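Local coordinates for protein 2-(hydroxymethyl)glutarate dehydrogenase (Eubacterium barkeri, PDB 3CKY) that catalyses the NAD-dependent interconversion of (S)-2-hydroxymethylglutarate and 2-formylglutarate, a step in the fermentation of nicotinate, at residues A[8-13]-A[64-69]; A[94-99]-A[117-122]; A[123-128]-A[137-142]. All coordinates share one frame; numbering follows the deposited sequence.

Contact 1 of 3, residues A[8-13]-A[64-69]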
loop_
_atom_site.group_PDB
_atom_site.type_symbol
_atom_site.label_atom_id
_atom_site.label_comp_id
_atom_site.label_asym_id
_atom_site.label_seq_id
_atom_site.Cartn_x
_atom_site.Cartn_y
_atom_site.Cartn_z
ATOM N N GLY A 8 0.597 27.195 -34.751
ATOM C CA GLY A 8 1.891 27.400 -34.112
ATOM C C GLY A 8 2.331 26.181 -33.325
ATOM O O GLY A 8 1.506 25.437 -32.793
ATOM N N PHE A 9 3.642 25.982 -33.259
ATOM C CA PHE A 9 4.234 24.881 -32.507
ATOM C C PHE A 9 5.304 25.394 -31.548
ATOM O O PHE A 9 6.376 25.832 -31.974
ATOM C CB PHE A 9 4.849 23.857 -33.461
ATOM C CG PHE A 9 3.842 22.960 -34.114
ATOM C CD1 PHE A 9 3.249 23.316 -35.319
ATOM C CD2 PHE A 9 3.483 21.758 -33.523
ATOM C CE1 PHE A 9 2.314 22.487 -35.926
ATOM C CE2 PHE A 9 2.549 20.920 -34.126
ATOM C CZ PHE A 9 1.967 21.284 -35.328
ATOM N N ILE A 10 4.998 25.338 -30.254
ATOM C CA ILE A 10 5.970 25.624 -29.203
ATOM C C ILE A 10 6.693 24.324 -28.870
ATOM O O ILE A 10 6.251 23.544 -28.015
ATOM C CB ILE A 10 5.294 26.236 -27.953
ATOM C CG1 ILE A 10 4.639 27.569 -28.330
ATOM C CG2 ILE A 10 6.307 26.468 -26.843
ATOM C CD1 ILE A 10 3.801 28.171 -27.242
ATOM N N GLY A 11 7.811 24.106 -29.564
ATOM C CA GLY A 11 8.531 22.836 -29.527
ATOM C C GLY A 11 8.161 21.931 -30.694
ATOM O O GLY A 11 7.014 21.917 -31.142
ATOM N N LEU A 12 9.152 21.184 -31.181
ATOM C CA LEU A 12 8.996 20.273 -32.315
ATOM C C LEU A 12 9.728 18.969 -32.019
ATOM O O LEU A 12 10.797 18.702 -32.576
ATOM C CB LEU A 12 9.568 20.898 -33.595
ATOM C CG LEU A 12 8.777 22.014 -34.275
ATOM C CD1 LEU A 12 9.664 22.729 -35.292
ATOM C CD2 LEU A 12 7.524 21.453 -34.933
ATOM N N GLY A 13 9.157 18.164 -31.134
ATOM C CA GLY A 13 9.779 16.906 -30.756
ATOM C C GLY A 13 9.534 15.803 -31.770
ATOM O O GLY A 13 9.323 16.064 -32.960
ATOM N N ILE A 64 -2.220 26.931 -31.193
ATOM C CA ILE A 64 -0.846 26.627 -30.808
ATOM C C ILE A 64 -0.790 25.247 -30.152
ATOM O O ILE A 64 -1.557 24.946 -29.235
ATOM C CB ILE A 64 -0.277 27.684 -29.831
ATOM C CG1 ILE A 64 -0.369 29.089 -30.438
ATOM C CG2 ILE A 64 1.172 27.365 -29.487
ATOM C CD1 ILE A 64 -0.169 30.195 -29.426
ATOM N N PHE A 65 0.120 24.415 -30.645
ATOM C CA PHE A 65 0.338 23.092 -30.102
ATOM C C PHE A 65 1.585 23.092 -29.239
ATOM O O PHE A 65 2.596 23.708 -29.582
ATOM C CB PHE A 65 0.498 22.072 -31.226
ATOM C CG PHE A 65 -0.770 21.791 -31.961
ATOM C CD1 PHE A 65 -1.116 22.533 -33.082
ATOM C CD2 PHE A 65 -1.626 20.793 -31.531
ATOM C CE1 PHE A 65 -2.296 22.278 -33.767
ATOM C CE2 PHE A 65 -2.802 20.530 -32.209
ATOM C CZ PHE A 65 -3.138 21.273 -33.331
ATOM N N THR A 66 1.494 22.402 -28.107
ATOM C CA THR A 66 2.645 22.178 -27.255
ATOM C C THR A 66 2.528 20.834 -26.558
ATOM O O THR A 66 1.428 20.336 -26.333
ATOM C CB THR A 66 2.805 23.309 -26.208
ATOM O OG1 THR A 66 4.151 23.325 -25.727
ATOM C CG2 THR A 66 1.830 23.138 -25.045
ATOM N N SER A 67 3.679 20.254 -26.246
ATOM C CA SER A 67 3.770 19.060 -25.426
ATOM C C SER A 67 5.048 19.164 -24.592
ATOM O O SER A 67 6.156 18.977 -25.106
ATOM C CB SER A 67 3.793 17.801 -26.294
ATOM O OG SER A 67 3.844 16.638 -25.485
ATOM N N LEU A 68 4.882 19.486 -23.312
ATOM C CA LEU A 68 6.001 19.742 -22.414
ATOM C C LEU A 68 6.117 18.611 -21.386
ATOM O O LEU A 68 5.174 17.831 -21.219
ATOM C CB LEU A 68 5.813 21.112 -21.749
ATOM C CG LEU A 68 5.714 22.289 -22.747
ATOM C CD1 LEU A 68 5.232 23.582 -22.096
ATOM C CD2 LEU A 68 7.056 22.518 -23.427
ATOM N N PRO A 69 7.287 18.482 -20.726
ATOM C CA PRO A 69 7.549 17.316 -19.853
ATOM C C PRO A 69 6.715 17.213 -18.565
ATOM O O PRO A 69 6.435 16.104 -18.111
ATOM C CB PRO A 69 9.041 17.465 -19.496
ATOM C CG PRO A 69 9.589 18.450 -20.461
ATOM C CD PRO A 69 8.460 19.373 -20.785
HETATM O O HOH W 1 6.274 21.087 -27.551
#
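Phe-9 and Phe-65 sit side by side on two parallel strands, 8-10 and 64-66, which are neighbours in the buried middle of the nucleotide-binding sheet. Their rings point the same way with planes 19° apart, but the centroids are 5.3 Å apart and the overlap is slight. Instead of a full stack, CE2 of Phe-9 rests against CB of Phe-65 at 3.7 Å, and CD1 of Phe-65 lies over one face of the Phe-9 ring. Helix 16-25 packs on Phe-9 through Met-19, Ala-20 and Leu-23.

The backbones are joined by a bond from Phe-65 N to Gly-8 O (2.8 Å) and by one from Ile-10 N to Phe-65 O (3.0 Å). On the other face of the sheet, CD1 of Ile-10 meets CG2 of Ile-64 at 3.5 Å, with Val-77 of helix 71-79 against Ile-10.

Beyond Ile-10 the chain enters the glycine-rich turn of a Rossmann fold, where Gly-11 and Gly-13 fit the GxGxxG pattern; residues 8-13 belong to the NAD(+) site by similarity. Here the strands begin to part, and side chain and solvent take over from the regular ladder. With its hydroxyl anti to the backbone N (chi1 -160°), Thr-66 donates from OG1 to Ile-10 O at 3.1 Å, in the carbonyl plane on a lone pair. A water between the diverging strand ends accepts from Ser-67 N at 3.0 Å; it also lies unusually close to Ile-10 O, which leaves that half of the bridge doubtful.

Contact 2 of 3, residues A[94-99]-A[117-122]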
loop_
_atom_site.group_PDB
_atom_site.type_symbol
_atom_site.label_atom_id
_atom_site.label_comp_id
_atom_site.label_asym_id
_atom_site.label_seq_id
_atom_site.Cartn_x
_atom_site.Cartn_y
_atom_site.Cartn_z
ATOM N N ILE A 94 -4.913 27.383 -27.210
ATOM C CA ILE A 94 -3.726 26.600 -26.882
ATOM C C ILE A 94 -4.146 25.143 -26.742
ATOM O O ILE A 94 -5.087 24.839 -26.016
ATOM C CB ILE A 94 -3.088 27.021 -25.542
ATOM C CG1 ILE A 94 -2.889 28.543 -25.461
ATOM C CG2 ILE A 94 -1.770 26.278 -25.335
ATOM C CD1 ILE A 94 -1.958 29.124 -26.512
ATOM N N VAL A 95 -3.454 24.252 -27.444
ATOM C CA VAL A 95 -3.719 22.817 -27.361
ATOM C C VAL A 95 -2.540 22.139 -26.685
ATOM O O VAL A 95 -1.503 21.916 -27.302
ATOM C CB VAL A 95 -3.952 22.198 -28.746
ATOM C CG1 VAL A 95 -4.227 20.706 -28.608
ATOM C CG2 VAL A 95 -5.105 22.908 -29.459
ATOM N N ASP A 96 -2.715 21.842 -25.398
ATOM C CA ASP A 96 -1.669 21.272 -24.562
ATOM C C ASP A 96 -1.749 19.745 -24.579
ATOM O O ASP A 96 -2.692 19.153 -24.067
ATOM C CB ASP A 96 -1.802 21.799 -23.131
ATOM C CG ASP A 96 -0.560 21.550 -22.289
ATOM O OD1 ASP A 96 0.361 20.830 -22.727
ATOM O OD2 ASP A 96 -0.509 22.091 -21.169
ATOM N N MET A 97 -0.748 19.117 -25.179
ATOM C CA MET A 97 -0.706 17.666 -25.296
ATOM C C MET A 97 0.211 17.067 -24.234
ATOM O O MET A 97 0.497 15.868 -24.260
ATOM C CB MET A 97 -0.224 17.272 -26.693
ATOM C CG MET A 97 -1.059 17.861 -27.800
ATOM S SD MET A 97 -0.410 17.449 -29.417
ATOM C CE MET A 97 0.931 18.659 -29.549
ATOM N N SER A 98 0.661 17.912 -23.304
ATOM C CA SER A 98 1.530 17.492 -22.222
ATOM C C SER A 98 0.878 16.451 -21.334
ATOM O O SER A 98 -0.333 16.480 -21.084
ATOM C CB SER A 98 1.930 18.680 -21.344
ATOM O OG SER A 98 2.525 19.711 -22.105
ATOM N N SER A 99 1.709 15.547 -20.841
ATOM C CA SER A 99 1.262 14.545 -19.910
ATOM C C SER A 99 1.194 15.131 -18.481
ATOM O O SER A 99 2.154 15.062 -17.718
ATOM C CB SER A 99 2.179 13.339 -19.985
ATOM O OG SER A 99 1.715 12.332 -19.119
ATOM N N ILE A 117 -8.060 33.729 -23.819
ATOM C CA ILE A 117 -7.396 32.627 -24.508
ATOM C C ILE A 117 -8.042 31.305 -24.098
ATOM O O ILE A 117 -8.258 31.054 -22.911
ATOM C CB ILE A 117 -5.889 32.573 -24.164
ATOM C CG1 ILE A 117 -5.201 33.888 -24.552
ATOM C CG2 ILE A 117 -5.220 31.378 -24.859
ATOM C CD1 ILE A 117 -3.867 34.091 -23.879
ATOM N N ASP A 118 -8.356 30.468 -25.080
ATOM C CA ASP A 118 -8.901 29.141 -24.802
ATOM C C ASP A 118 -7.758 28.150 -24.606
ATOM O O ASP A 118 -6.836 28.097 -25.416
ATOM C CB ASP A 118 -9.812 28.677 -25.942
ATOM C CG ASP A 118 -11.073 29.501 -26.049
ATOM O OD1 ASP A 118 -11.705 29.747 -25.000
ATOM O OD2 ASP A 118 -11.440 29.901 -27.179
ATOM N N TYR A 119 -7.819 27.383 -23.522
ATOM C CA TYR A 119 -6.773 26.426 -23.184
ATOM C C TYR A 119 -7.364 25.014 -23.111
ATOM O O TYR A 119 -8.244 24.749 -22.287
ATOM C CB TYR A 119 -6.133 26.797 -21.843
ATOM C CG TYR A 119 -4.739 26.237 -21.671
ATOM C CD1 TYR A 119 -3.621 27.030 -21.912
ATOM C CD2 TYR A 119 -4.537 24.911 -21.281
ATOM C CE1 TYR A 119 -2.336 26.530 -21.769
ATOM C CE2 TYR A 119 -3.243 24.396 -21.125
ATOM C CZ TYR A 119 -2.147 25.214 -21.376
ATOM O OH TYR A 119 -0.862 24.741 -21.227
ATOM N N VAL A 120 -6.889 24.112 -23.969
ATOM C CA VAL A 120 -7.484 22.777 -24.063
ATOM C C VAL A 120 -6.437 21.687 -23.895
ATOM O O VAL A 120 -5.343 21.754 -24.461
ATOM C CB VAL A 120 -8.270 22.572 -25.404
ATOM C CG1 VAL A 120 -8.874 23.882 -25.888
ATOM C CG2 VAL A 120 -7.390 21.967 -26.482
ATOM N N ASP A 121 -6.772 20.691 -23.084
ATOM C CA ASP A 121 -5.938 19.503 -22.967
ATOM C C ASP A 121 -6.312 18.568 -24.103
ATOM O O ASP A 121 -7.487 18.268 -24.299
ATOM C CB ASP A 121 -6.087 18.806 -21.606
ATOM C CG ASP A 121 -7.532 18.496 -21.242
ATOM O OD1 ASP A 121 -8.353 19.436 -21.276
ATOM O OD2 ASP A 121 -7.838 17.334 -20.904
ATOM N N ALA A 122 -5.309 18.142 -24.864
ATOM C CA ALA A 122 -5.520 17.216 -25.986
ATOM C C ALA A 122 -4.382 16.194 -26.060
ATOM O O ALA A 122 -3.680 16.096 -27.064
ATOM C CB ALA A 122 -5.642 17.979 -27.296
#
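Strands 94-96 and 118-121 are the two parallel strands of a beta-alpha-beta unit connected by helix 102-114, and Ile-94, Asp-96 and Tyr-119 meet on one face of it. Helix 102-114 packs on Tyr-119, and Val-74 of helix 71-79 on Tyr-119 and Asp-96. The tyrosine ring lies across both residues of the neighbouring strand. CE1 touches CG2 of Ile-94 at 3.6 Å, while at the far end OH donates to OD2 of Asp-96 at 2.7 Å. The carboxylate stands almost perpendicular to the ring, the planes 81° apart, and the hydroxyl reaches OD2 from above the carboxylate plane. Tyr-119 holds its ring anti to its own nitrogen (chi1 -157°), which lets it extend past the Ile-94 side chain to Asp-96.

The second carboxylate oxygen, OD1, accepts from Ser-98 N at 3.0 Å, closing an Asx turn, and from Ser-98 OG on the syn lone pair at a short, uncertain 2.5 Å. Engaging both oxygens of this buried acid would be expected to stabilise its negative charge. This turn ends the strand in the Rossmann fold and leads to Ser-99, an NAD(+)-binding residue by similarity; Ser-98 OG also bonds to Leu-68 N.

Four backbone bonds make a regular ladder, from Ile-94 N to Asp-118 O at one end to Ala-122 N to Asp-96 O (2.9 Å) at the other. On the opposite face Val-95 packs obliquely on Val-120, and its CG1 presses against CB of Ala-122 at 3.3 Å, closer than usual van der Waals contact.

Contact 3 of 3, residues A[123-128]-A[137-142]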
loop_
_atom_site.group_PDB
_atom_site.type_symbol
_atom_site.label_atom_id
_atom_site.label_comp_id
_atom_site.label_asym_id
_atom_site.label_seq_id
_atom_site.Cartn_x
_atom_site.Cartn_y
_atom_site.Cartn_z
ATOM N N PRO A 123 -4.197 15.421 -24.990
ATOM C CA PRO A 123 -3.181 14.379 -25.047
ATOM C C PRO A 123 -3.501 13.344 -26.138
ATOM O O PRO A 123 -4.671 13.128 -26.491
ATOM C CB PRO A 123 -3.250 13.746 -23.661
ATOM C CG PRO A 123 -4.600 14.084 -23.157
ATOM C CD PRO A 123 -4.910 15.425 -23.707
ATOM N N VAL A 124 -2.454 12.736 -26.679
ATOM C CA VAL A 124 -2.595 11.846 -27.811
ATOM C C VAL A 124 -2.038 10.463 -27.500
ATOM O O VAL A 124 -1.235 10.299 -26.572
ATOM C CB VAL A 124 -1.856 12.399 -29.040
ATOM C CG1 VAL A 124 -2.287 13.832 -29.324
ATOM C CG2 VAL A 124 -0.345 12.304 -28.837
ATOM N N SER A 125 -2.488 9.469 -28.264
ATOM C CA SER A 125 -1.852 8.155 -28.272
ATOM C C SER A 125 -1.627 7.698 -29.713
ATOM O O SER A 125 -2.272 8.200 -30.636
ATOM C CB SER A 125 -2.685 7.140 -27.493
ATOM O OG SER A 125 -3.989 7.025 -28.019
ATOM N N GLY A 126 -0.695 6.764 -29.897
ATOM C CA GLY A 126 -0.323 6.264 -31.223
ATOM C C GLY A 126 1.169 6.348 -31.509
ATOM O O GLY A 126 1.665 5.714 -32.446
ATOM N N GLY A 127 1.882 7.153 -30.726
ATOM C CA GLY A 127 3.331 7.257 -30.842
ATOM C C GLY A 127 3.768 8.040 -32.061
ATOM O O GLY A 127 2.955 8.712 -32.702
ATOM N N THR A 128 5.061 7.948 -32.362
ATOM C CA THR A 128 5.669 8.682 -33.474
ATOM C C THR A 128 5.221 8.133 -34.821
ATOM O O THR A 128 5.062 8.891 -35.776
ATOM C CB THR A 128 7.220 8.650 -33.407
ATOM O OG1 THR A 128 7.665 7.317 -33.131
ATOM C CG2 THR A 128 7.735 9.593 -32.320
ATOM N N THR A 137 -4.693 8.976 -31.993
ATOM C CA THR A 137 -5.935 9.137 -31.236
ATOM C C THR A 137 -5.753 10.333 -30.331
ATOM O O THR A 137 -4.765 10.423 -29.613
ATOM C CB THR A 137 -6.287 7.883 -30.424
ATOM O OG1 THR A 137 -6.580 6.819 -31.332
ATOM C CG2 THR A 137 -7.503 8.127 -29.534
ATOM N N ILE A 138 -6.690 11.267 -30.396
ATOM C CA ILE A 138 -6.591 12.520 -29.662
ATOM C C ILE A 138 -7.788 12.663 -28.732
ATOM O O ILE A 138 -8.936 12.615 -29.178
ATOM C CB ILE A 138 -6.492 13.726 -30.619
ATOM C CG1 ILE A 138 -5.281 13.549 -31.564
ATOM C CG2 ILE A 138 -6.397 15.036 -29.826
ATOM C CD1 ILE A 138 -5.032 14.707 -32.531
ATOM N N MET A 139 -7.507 12.831 -27.437
ATOM C CA MET A 139 -8.541 12.906 -26.419
ATOM C C MET A 139 -8.623 14.348 -25.908
ATOM O O MET A 139 -7.686 14.845 -25.288
ATOM C CB MET A 139 -8.223 11.930 -25.286
ATOM C CG MET A 139 -8.210 10.442 -25.716
ATOM S SD MET A 139 -6.880 9.433 -24.956
ATOM C CE MET A 139 -5.444 10.240 -25.679
ATOM N N VAL A 140 -9.760 15.003 -26.158
ATOM C CA VAL A 140 -9.883 16.448 -25.962
ATOM C C VAL A 140 -10.813 16.829 -24.813
ATOM O O VAL A 140 -11.942 16.347 -24.730
ATOM C CB VAL A 140 -10.391 17.142 -27.251
ATOM C CG1 VAL A 140 -10.400 18.663 -27.072
ATOM C CG2 VAL A 140 -9.530 16.746 -28.449
ATOM N N GLY A 141 -10.314 17.697 -23.936
ATOM C CA GLY A 141 -11.106 18.307 -22.873
ATOM C C GLY A 141 -11.324 19.764 -23.211
ATOM O O GLY A 141 -10.378 20.542 -23.223
ATOM N N ALA A 142 -12.569 20.136 -23.501
ATOM C CA ALA A 142 -12.881 21.503 -23.923
ATOM C C ALA A 142 -14.379 21.755 -23.921
ATOM O O ALA A 142 -15.165 20.836 -23.721
ATOM C CB ALA A 142 -12.305 21.760 -25.312
#
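Pro-123 and Met-139 meet at the inner end of a short antiparallel pairing that stays tight as far as Ser-125 and Thr-137 but passes from buried to partly exposed along the way. The ring carbon CD of Pro-123 packs 3.2 Å from Met-139 O, and Met-139 N donates to Pro-123 O at 3.0 Å. The methionine chain bends at chi2 and chi3 and curls back over the partner strand, bringing its methyl CE to 3.1 Å from the same Pro-123 O. Val-124 and Ile-138 form a non-hydrogen-bonded pair, their side chains side by side and pointing the same way, with CG1 of each 3.7 Å apart.

At the other end, Ser-125 and Thr-137 are a hydrogen-bonded pair, both partly exposed. Ser-125 N donates to Thr-137 O at 2.8 Å, and Thr-137 N returns a more bent bond to Ser-125 O (2.9 Å, 148° at the hydrogen). Their side chains add a packing contact: Ser-125 turns OG between its backbone N and carbonyl carbon (chi1 58°), where it lies 3.4 Å from CB of Thr-137. The exposed Gly-126 then leads the chain away from the partner strand into helix 127-133.

Helix 169-197 lies over Pro-123, Ser-125 and Met-139, and its Lys-174, the active-site residue by similarity, donates from NZ to Val-124 O. Met-139 also touches Ile-208 of a second subunit. On the face shared by Val-124 and Ile-138, Met-15, from the probable NAD(+) site, and Met-97 meet the valine, and Ile-157 of helix 144-157 and Ile-161 of strand 158-165, the next strand in the sheet, meet the isoleucine.

In the fold
All three contacts belong to one mixed sheet. Contacts 1 and 2 are parallel pairings in its buried core, about 10 Å apart between centres, and adjoin through strands 63-66 and 93-96, where Ile-64 O bonds to Val-95 N. Contacts 2 and 3 share strand 118-125, and Asp-121 O bonds to Gly-141 N where one gives way to the other. Contact 3 is antiparallel and only partly buried, turned toward the helical domain and a second subunit. Chemistry follows place: contact 1 combines aromatic packing with a water at the glycine-rich turn, contact 2 buries a carboxylate, and contact 3 combines backbone bonds with aliphatic and methionine packing, beside Lys-174.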